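Local coordinates for replication initiator A family protein (Staphylococcus aureus CA-347, PDB 4PT7) that probably initiates replication of staphylococcal multiresistance plasmids by assembling on the replication origin, probably through a winged-helix N-terminal domain, at residues B[57-71]-B[99-111]. Sequence-based numbering, arbitrary orientation.
Sequences DEDGNIYFVYSNEKL and RRGLNKPNILYLM
Phe64 and Leu108 grip each other through both backbone amides, forming one antiparallel hydrogen-bonded pair. Phe64 N donates to Leu108 O at 2.7 Å, and Leu108 N returns a bond to Phe64 O at 3.0 Å. Ile107 CA adds a CH...O contact to Phe64 O. At Ile62 and Leu110 the backbones no longer bond directly, and two waters span the gap: both donate to Ile62 O, one accepting from Leu110 N and the other donating to Leu110 O.

Tyr109 packs against Tyr63, whose CB sits over one face of its ring, 3.7 Å from the centroid. With chi1 at 61°, the Tyr63 ring stands between its own backbone N and carbonyl carbon, and its edge turns to the face of Tyr109 in an offset edge-to-face pair with planes at 61°. A tyrosine suits position 109 because its flat ring takes this packing while its hydroxyl extends to the loop, where Tyr109 OH lies 3.1 Å from Asp57 OD1. Tyr63 CD1 also lies 4.1 Å from Ile107 CG2.

Farther along, Val65 CG1 lies at the edge of the Arg100 guanidinium, and Pro105, rigid and apolar, sets its CG 4.0 Å from Ser67 CB. Ser67 is the N-cap of helix 68-74, its OG accepting a weak bond from Lys70 N. On that helix Leu71 meets Leu108 tip to tip, CD1 to CD2 at 3.9 Å, while Phe64 CB meets Leu108 CB; these buried apolar side chains suit the side facing the helices.

Strand 107-110 pairs on its other edge with strand 95-98 in a beta-hairpin consistent with the wing of a winged-helix fold; the extended loop 62-65 borders strand 107-110, joined to it by a single bridge. Phe64 and Leu71, both touching Leu108, also rest on helix 34-52 and on Leu82 of helix 79-91, respectively.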
ATOM      1  N   ASP B  57      31.143   1.355   0.150  1.00 59.53           N
ATOM      2  CA  ASP B  57      31.863   0.580   1.144  1.00 63.76           C
ATOM      3  C   ASP B  57      33.373   0.677   0.938  1.00 66.40           C
ATOM      4  O   ASP B  57      33.835   1.146  -0.101  1.00 67.32           O
ATOM      5  CB  ASP B  57      31.416  -0.872   1.032  1.00 66.22           C
ATOM      6  CG  ASP B  57      31.634  -1.632   2.287  1.00 74.05           C
ATOM      7  OD1 ASP B  57      31.636  -0.994   3.358  1.00 82.38           O
ATOM      8  OD2 ASP B  57      31.784  -2.863   2.205  1.00 81.18           O
ATOM      9  N   GLU B  58      34.144   0.227   1.923  1.00 67.12           N
ATOM     10  CA  GLU B  58      35.599   0.262   1.817  1.00 69.67           C
ATOM     11  C   GLU B  58      36.097  -0.672   0.718  1.00 68.09           C
ATOM     12  O   GLU B  58      37.198  -0.495   0.200  1.00 64.52           O
ATOM     13  CB  GLU B  58      36.250  -0.129   3.150  1.00 75.44           C
ATOM     14  CG  GLU B  58      36.827   1.038   3.933  1.00 84.12           C
ATOM     15  CD  GLU B  58      35.757   1.960   4.504  1.00 90.83           C
ATOM     16  OE1 GLU B  58      36.128   3.025   5.048  1.00 91.31           O
ATOM     17  OE2 GLU B  58      34.553   1.621   4.417  1.00 90.37           O
ATOM     18  N   ASP B  59      35.284  -1.663   0.364  1.00 66.72           N
ATOM     19  CA  ASP B  59      35.650  -2.615  -0.676  1.00 62.82           C
ATOM     20  C   ASP B  59      35.030  -2.238  -2.017  1.00 60.05           C
ATOM     21  O   ASP B  59      35.149  -2.974  -2.999  1.00 58.51           O
ATOM     22  CB  ASP B  59      35.208  -4.021  -0.281  1.00 68.45           C
ATOM     23  CG  ASP B  59      35.774  -4.453   1.056  1.00 74.33           C
ATOM     24  OD1 ASP B  59      35.386  -3.858   2.083  1.00 80.75           O
ATOM     25  OD2 ASP B  59      36.608  -5.383   1.080  1.00 78.54           O
ATOM     26  N   GLY B  60      34.369  -1.085  -2.054  1.00 55.11           N
ATOM     27  CA  GLY B  60      33.748  -0.635  -3.286  1.00 51.49           C
ATOM     28  C   GLY B  60      32.294  -1.055  -3.415  1.00 49.68           C
ATOM     29  O   GLY B  60      31.674  -0.833  -4.459  1.00 49.06           O
ATOM     30  N   ASN B  61      31.740  -1.661  -2.368  1.00 47.13           N
ATOM     31  CA  ASN B  61      30.346  -2.089  -2.408  1.00 47.48           C
ATOM     32  C   ASN B  61      29.389  -0.924  -2.170  1.00 46.74           C
ATOM     33  O   ASN B  61      29.586  -0.133  -1.242  1.00 44.70           O
ATOM     34  CB  ASN B  61      30.095  -3.185  -1.372  1.00 42.38           C
ATOM     35  CG  ASN B  61      30.965  -4.406  -1.598  1.00 50.62           C
ATOM     36  OD1 ASN B  61      31.210  -4.810  -2.737  1.00 50.59           O
ATOM     37  ND2 ASN B  61      31.426  -5.012  -0.508  1.00 52.21           N
ATOM     38  N   ILE B  62      28.355  -0.830  -3.009  1.00 45.09           N
ATOM     39  CA  ILE B  62      27.357   0.231  -2.914  1.00 40.45           C
ATOM     40  C   ILE B  62      26.249  -0.160  -1.936  1.00 39.06           C
ATOM     41  O   ILE B  62      25.704  -1.263  -2.011  1.00 40.02           O
ATOM     42  CB  ILE B  62      26.733   0.527  -4.299  1.00 41.86           C
ATOM     43  CG1 ILE B  62      27.846   0.769  -5.329  1.00 47.96           C
ATOM     44  CG2 ILE B  62      25.848   1.766  -4.221  1.00 37.40           C
ATOM     45  CD1 ILE B  62      27.365   0.794  -6.777  1.00 42.33           C
ATOM     46  N   TYR B  63      25.900   0.754  -1.034  1.00 39.96           N
ATOM     47  CA  TYR B  63      24.873   0.479  -0.035  1.00 39.30           C
ATOM     48  C   TYR B  63      23.895   1.638   0.151  1.00 41.07           C
ATOM     49  O   TYR B  63      24.046   2.703  -0.448  1.00 40.00           O
ATOM     50  CB  TYR B  63      25.541   0.133   1.304  1.00 43.19           C
ATOM     51  CG  TYR B  63      26.406   1.246   1.867  1.00 48.99           C
ATOM     52  CD1 TYR B  63      25.839   2.326   2.544  1.00 52.19           C
ATOM     53  CD2 TYR B  63      27.795   1.239   1.693  1.00 53.82           C
ATOM     54  CE1 TYR B  63      26.624   3.368   3.031  1.00 53.75           C
ATOM     55  CE2 TYR B  63      28.591   2.281   2.175  1.00 50.57           C
ATOM     56  CZ  TYR B  63      27.996   3.343   2.844  1.00 57.56           C
ATOM     57  OH  TYR B  63      28.771   4.383   3.316  1.00 54.30           O
ATOM     58  N   PHE B  64      22.880   1.410   0.978  1.00 44.07           N
ATOM     59  CA  PHE B  64      21.865   2.419   1.269  1.00 45.14           C
ATOM     60  C   PHE B  64      21.871   2.755   2.754  1.00 48.06           C
ATOM     61  O   PHE B  64      22.100   1.878   3.598  1.00 45.34           O
ATOM     62  CB  PHE B  64      20.469   1.918   0.895  1.00 41.80           C
ATOM     63  CG  PHE B  64      20.288   1.663  -0.564  1.00 42.26           C
ATOM     64  CD1 PHE B  64      20.005   0.381  -1.029  1.00 38.73           C
ATOM     65  CD2 PHE B  64      20.379   2.707  -1.478  1.00 39.98           C
ATOM     66  CE1 PHE B  64      19.816   0.145  -2.392  1.00 41.12           C
ATOM     67  CE2 PHE B  64      20.191   2.480  -2.840  1.00 39.96           C
ATOM     68  CZ  PHE B  64      19.908   1.198  -3.296  1.00 35.23           C
ATOM     69  N   VAL B  65      21.613   4.026   3.055  1.00 48.81           N
ATOM     70  CA  VAL B  65      21.561   4.514   4.427  1.00 53.62           C
ATOM     71  C   VAL B  65      20.245   5.267   4.577  1.00 51.99           C
ATOM     72  O   VAL B  65      20.183   6.303   5.231  1.00 55.16           O
ATOM     73  CB  VAL B  65      22.705   5.507   4.726  1.00 59.15           C
ATOM     74  CG1 VAL B  65      22.847   5.688   6.222  1.00 62.27           C
ATOM     75  CG2 VAL B  65      23.996   5.024   4.117  1.00 65.41           C
ATOM     76  N   TYR B  66      19.197   4.750   3.951  1.00 51.38           N
ATOM     77  CA  TYR B  66      17.895   5.401   4.008  1.00 48.07           C
ATOM     78  C   TYR B  66      17.092   4.990   5.245  1.00 46.76           C
ATOM     79  O   TYR B  66      17.120   3.828   5.667  1.00 44.27           O
ATOM     80  CB  TYR B  66      17.096   5.073   2.744  1.00 43.51           C
ATOM     81  CG  TYR B  66      17.589   5.747   1.474  1.00 41.90           C
ATOM     82  CD1 TYR B  66      17.909   4.993   0.343  1.00 39.09           C
ATOM     83  CD2 TYR B  66      17.664   7.132   1.379  1.00 41.34           C
ATOM     84  CE1 TYR B  66      18.281   5.602  -0.849  1.00 36.15           C
ATOM     85  CE2 TYR B  66      18.037   7.756   0.181  1.00 43.51           C
ATOM     86  CZ  TYR B  66      18.341   6.980  -0.926  1.00 42.18           C
ATOM     87  OH  TYR B  66      18.692   7.580  -2.112  1.00 43.04           O
ATOM     88  N   SER B  67      16.385   5.949   5.828  1.00 47.84           N
ATOM     89  CA  SER B  67      15.559   5.657   6.997  1.00 50.02           C
ATOM     90  C   SER B  67      14.296   4.975   6.501  1.00 46.14           C
ATOM     91  O   SER B  67      14.005   4.992   5.300  1.00 44.84           O
ATOM     92  CB  SER B  67      15.188   6.946   7.744  1.00 48.42           C
ATOM     93  OG  SER B  67      14.460   7.836   6.914  1.00 50.29           O
ATOM     94  N   ASN B  68      13.557   4.367   7.421  1.00 48.16           N
ATOM     95  CA  ASN B  68      12.322   3.680   7.075  1.00 48.68           C
ATOM     96  C   ASN B  68      11.320   4.630   6.428  1.00 48.05           C
ATOM     97  O   ASN B  68      10.560   4.233   5.552  1.00 51.89           O
ATOM     98  CB  ASN B  68      11.720   3.048   8.326  1.00 53.08           C
ATOM     99  CG  ASN B  68      12.455   1.793   8.754  1.00 54.27           C
ATOM    100  OD1 ASN B  68      12.325   1.338   9.891  1.00 61.26           O
ATOM    101  ND2 ASN B  68      13.220   1.216   7.837  1.00 57.04           N
ATOM    102  N   GLU B  69      11.325   5.888   6.858  1.00 48.24           N
ATOM    103  CA  GLU B  69      10.416   6.884   6.302  1.00 51.35           C
ATOM    104  C   GLU B  69      10.780   7.144   4.842  1.00 49.51           C
ATOM    105  O   GLU B  69       9.905   7.307   3.992  1.00 49.89           O
ATOM    106  CB  GLU B  69      10.513   8.220   7.072  1.00 55.52           C
ATOM    107  CG  GLU B  69       9.924   8.236   8.488  1.00 62.89           C
ATOM    108  CD  GLU B  69      10.876   7.750   9.582  1.00 62.46           C
ATOM    109  OE1 GLU B  69      10.481   7.827  10.763  1.00 65.76           O
ATOM    110  OE2 GLU B  69      12.001   7.293   9.281  1.00 66.17           O
ATOM    111  N   LYS B  70      12.081   7.209   4.567  1.00 48.25           N
ATOM    112  CA  LYS B  70      12.578   7.469   3.216  1.00 48.85           C
ATOM    113  C   LYS B  70      12.265   6.318   2.270  1.00 42.93           C
ATOM    114  O   LYS B  70      11.748   6.527   1.181  1.00 43.76           O
ATOM    115  CB  LYS B  70      14.090   7.714   3.236  1.00 49.81           C
ATOM    116  CG  LYS B  70      14.510   9.038   2.619  1.00 50.66           C
ATOM    117  CD  LYS B  70      13.942   9.236   1.226  1.00 51.15           C
ATOM    118  CE  LYS B  70      14.395  10.564   0.648  1.00 55.16           C
ATOM    119  NZ  LYS B  70      13.769  10.885  -0.657  1.00 55.27           N
ATOM    120  N   LEU B  71      12.580   5.100   2.697  1.00 41.90           N
ATOM    121  CA  LEU B  71      12.313   3.910   1.894  1.00 43.55           C
ATOM    122  C   LEU B  71      10.827   3.837   1.544  1.00 43.94           C
ATOM    123  O   LEU B  71      10.472   3.585   0.391  1.00 45.20           O
ATOM    124  CB  LEU B  71      12.752   2.648   2.652  1.00 35.39           C
ATOM    125  CG  LEU B  71      14.266   2.452   2.802  1.00 44.90           C
ATOM    126  CD1 LEU B  71      14.570   1.341   3.807  1.00 42.58           C
ATOM    127  CD2 LEU B  71      14.862   2.128   1.432  1.00 44.47           C
ATOM    128  N   ARG B  99      22.080  -3.809  11.004  1.00 87.91           N
ATOM    129  CA  ARG B  99      21.482  -2.881  11.955  1.00 92.25           C
ATOM    130  C   ARG B  99      22.519  -2.082  12.736  1.00 95.43           C
ATOM    131  O   ARG B  99      23.616  -2.571  13.022  1.00 94.26           O
ATOM    132  CB  ARG B  99      20.574  -3.634  12.928  1.00 90.92           C
ATOM    133  CG  ARG B  99      19.268  -4.103  12.311  1.00 93.39           C
ATOM    134  CD  ARG B  99      18.321  -4.651  13.367  1.00 93.20           C
ATOM    135  NE  ARG B  99      16.960  -4.802  12.857  1.00 93.10           N
ATOM    136  CZ  ARG B  99      16.604  -5.659  11.906  1.00 94.74           C
ATOM    137  NH1 ARG B  99      17.509  -6.457  11.352  1.00 95.27           N
ATOM    138  NH2 ARG B  99      15.339  -5.719  11.506  1.00 93.26           N
ATOM    139  N   ARG B 100      22.158  -0.847  13.070  1.00 99.28           N
ATOM    140  CA  ARG B 100      23.032   0.041  13.824  1.00104.18           C
ATOM    141  C   ARG B 100      22.340   0.416  15.135  1.00108.23           C
ATOM    142  O   ARG B 100      22.889   1.157  15.958  1.00108.74           O
ATOM    143  CB  ARG B 100      23.341   1.290  12.991  1.00103.13           C
ATOM    144  CG  ARG B 100      24.194   1.003  11.754  1.00 99.17           C
ATOM    145  CD  ARG B 100      23.928   1.992  10.633  1.00 96.54           C
ATOM    146  NE  ARG B 100      24.305   3.361  10.971  1.00 96.36           N
ATOM    147  CZ  ARG B 100      24.053   4.413  10.196  1.00 96.06           C
ATOM    148  NH1 ARG B 100      23.420   4.251   9.042  1.00 94.19           N
ATOM    149  NH2 ARG B 100      24.433   5.628  10.571  1.00 97.09           N
ATOM    150  N   GLY B 101      21.130  -0.110  15.318  1.00110.76           N
ATOM    151  CA  GLY B 101      20.368   0.157  16.525  1.00113.76           C
ATOM    152  C   GLY B 101      19.980   1.614  16.682  1.00116.24           C
ATOM    153  O   GLY B 101      20.284   2.444  15.820  1.00116.67           O
ATOM    154  N   LEU B 102      19.305   1.924  17.786  1.00117.33           N
ATOM    155  CA  LEU B 102      18.869   3.287  18.079  1.00117.87           C
ATOM    156  C   LEU B 102      17.997   3.844  16.956  1.00117.09           C
ATOM    157  O   LEU B 102      17.173   3.125  16.384  1.00116.42           O
ATOM    158  CB  LEU B 102      20.088   4.192  18.284  1.00119.36           C
ATOM    159  CG  LEU B 102      20.091   5.063  19.543  1.00121.16           C
ATOM    160  CD1 LEU B 102      18.904   6.016  19.522  1.00120.48           C
ATOM    161  CD2 LEU B 102      20.048   4.169  20.778  1.00121.28           C
ATOM    162  N   ASN B 103      18.179   5.126  16.652  1.00115.02           N
ATOM    163  CA  ASN B 103      17.415   5.771  15.593  1.00112.56           C
ATOM    164  C   ASN B 103      18.245   5.889  14.314  1.00109.41           C
ATOM    165  O   ASN B 103      17.833   6.549  13.359  1.00109.47           O
ATOM    166  CB  ASN B 103      16.947   7.158  16.048  1.00113.88           C
ATOM    167  CG  ASN B 103      16.008   7.095  17.240  1.00115.82           C
ATOM    168  OD1 ASN B 103      14.929   6.504  17.167  1.00116.85           O
ATOM    169  ND2 ASN B 103      16.413   7.708  18.347  1.00116.21           N
ATOM    170  N   LYS B 104      19.415   5.252  14.303  1.00104.14           N
ATOM    171  CA  LYS B 104      20.292   5.280  13.135  1.00 98.72           C
ATOM    172  C   LYS B 104      19.836   4.285  12.071  1.00 93.56           C
ATOM    173  O   LYS B 104      19.767   3.082  12.323  1.00 92.98           O
ATOM    174  CB  LYS B 104      21.742   4.977  13.535  1.00 98.96           C
ATOM    175  CG  LYS B 104      22.601   6.218  13.743  1.00100.77           C
ATOM    176  CD  LYS B 104      24.078   5.861  13.847  1.00101.54           C
ATOM    177  CE  LYS B 104      24.954   7.104  13.752  1.00103.87           C
ATOM    178  NZ  LYS B 104      26.401   6.746  13.677  1.00104.32           N
ATOM    179  N   PRO B 105      19.520   4.783  10.862  1.00 88.59           N
ATOM    180  CA  PRO B 105      19.066   3.967   9.731  1.00 84.40           C
ATOM    181  C   PRO B 105      19.937   2.738   9.504  1.00 80.49           C
ATOM    182  O   PRO B 105      21.163   2.817   9.553  1.00 78.46           O
ATOM    183  CB  PRO B 105      19.139   4.938   8.560  1.00 84.39           C
ATOM    184  CG  PRO B 105      18.808   6.243   9.201  1.00 86.24           C
ATOM    185  CD  PRO B 105      19.627   6.199  10.468  1.00 87.11           C
ATOM    186  N   ASN B 106      19.299   1.601   9.260  1.00 76.50           N
ATOM    187  CA  ASN B 106      20.035   0.370   9.018  1.00 72.82           C
ATOM    188  C   ASN B 106      20.764   0.458   7.682  1.00 67.13           C
ATOM    189  O   ASN B 106      20.332   1.161   6.772  1.00 68.09           O
ATOM    190  CB  ASN B 106      19.082  -0.829   9.008  1.00 76.65           C
ATOM    191  CG  ASN B 106      18.375  -1.023  10.336  1.00 81.31           C
ATOM    192  OD1 ASN B 106      19.013  -1.062  11.392  1.00 82.30           O
ATOM    193  ND2 ASN B 106      17.050  -1.146  10.291  1.00 82.27           N
ATOM    194  N   ILE B 107      21.880  -0.248   7.575  1.00 62.26           N
ATOM    195  CA  ILE B 107      22.653  -0.265   6.344  1.00 56.72           C
ATOM    196  C   ILE B 107      22.101  -1.383   5.470  1.00 53.78           C
ATOM    197  O   ILE B 107      22.085  -2.539   5.884  1.00 50.90           O
ATOM    198  CB  ILE B 107      24.140  -0.559   6.613  1.00 58.01           C
ATOM    199  CG1 ILE B 107      24.698   0.453   7.612  1.00 61.07           C
ATOM    200  CG2 ILE B 107      24.928  -0.485   5.316  1.00 53.11           C
ATOM    201  CD1 ILE B 107      24.578   1.881   7.141  1.00 69.44           C
ATOM    202  N   LEU B 108      21.635  -1.032   4.274  1.00 50.26           N
ATOM    203  CA  LEU B 108      21.093  -2.017   3.339  1.00 46.46           C
ATOM    204  C   LEU B 108      21.995  -2.183   2.118  1.00 44.03           C
ATOM    205  O   LEU B 108      22.399  -1.199   1.484  1.00 41.45           O
ATOM    206  CB  LEU B 108      19.687  -1.616   2.863  1.00 46.39           C
ATOM    207  CG  LEU B 108      18.477  -1.945   3.745  1.00 53.73           C
ATOM    208  CD1 LEU B 108      18.625  -1.263   5.088  1.00 54.86           C
ATOM    209  CD2 LEU B 108      17.191  -1.482   3.057  1.00 49.85           C
ATOM    210  N   TYR B 109      22.306  -3.434   1.797  1.00 40.92           N
ATOM    211  CA  TYR B 109      23.130  -3.756   0.638  1.00 40.51           C
ATOM    212  C   TYR B 109      22.275  -4.537  -0.343  1.00 41.87           C
ATOM    213  O   TYR B 109      21.845  -5.657  -0.043  1.00 40.88           O
ATOM    214  CB  TYR B 109      24.324  -4.642   1.010  1.00 42.35           C
ATOM    215  CG  TYR B 109      25.489  -3.926   1.642  1.00 48.94           C
ATOM    216  CD1 TYR B 109      25.611  -3.841   3.024  1.00 47.87           C
ATOM    217  CD2 TYR B 109      26.491  -3.356   0.852  1.00 49.23           C
ATOM    218  CE1 TYR B 109      26.705  -3.204   3.611  1.00 51.98           C
ATOM    219  CE2 TYR B 109      27.585  -2.719   1.426  1.00 50.84           C
ATOM    220  CZ  TYR B 109      27.687  -2.648   2.805  1.00 52.12           C
ATOM    221  OH  TYR B 109      28.761  -2.012   3.383  1.00 49.53           O
ATOM    222  N   LEU B 110      22.019  -3.950  -1.508  1.00 41.18           N
ATOM    223  CA  LEU B 110      21.245  -4.647  -2.525  1.00 38.07           C
ATOM    224  C   LEU B 110      22.252  -5.627  -3.125  1.00 38.24           C
ATOM    225  O   LEU B 110      23.434  -5.298  -3.238  1.00 34.72           O
ATOM    226  CB  LEU B 110      20.780  -3.679  -3.608  1.00 41.85           C
ATOM    227  CG  LEU B 110      19.336  -3.794  -4.100  1.00 47.01           C
ATOM    228  CD1 LEU B 110      19.291  -3.448  -5.584  1.00 39.91           C
ATOM    229  CD2 LEU B 110      18.797  -5.181  -3.871  1.00 47.99           C
ATOM    230  N   MET B 111      21.790  -6.814  -3.505  1.00 35.10           N
ATOM    231  CA  MET B 111      22.660  -7.834  -4.078  1.00 36.21           C
ATOM    232  C   MET B 111      22.187  -8.283  -5.460  1.00 40.89           C
ATOM    233  O   MET B 111      21.000  -8.237  -5.773  1.00 42.31           O
ATOM    234  CB  MET B 111      22.699  -9.047  -3.153  1.00 37.75           C
ATOM    235  CG  MET B 111      23.015  -8.717  -1.709  1.00 43.13           C
ATOM    236  SD  MET B 111      24.654  -8.033  -1.492  1.00 45.98           S
ATOM    237  CE  MET B 111      25.608  -9.540  -1.633  1.00 42.51           C
TER
HETATM  238  O   HOH W   1      22.957  -1.294  -2.132  1.00 35.41           O
HETATM  239  O   HOH W   2      25.743  -3.813  -2.948  1.00 40.91           O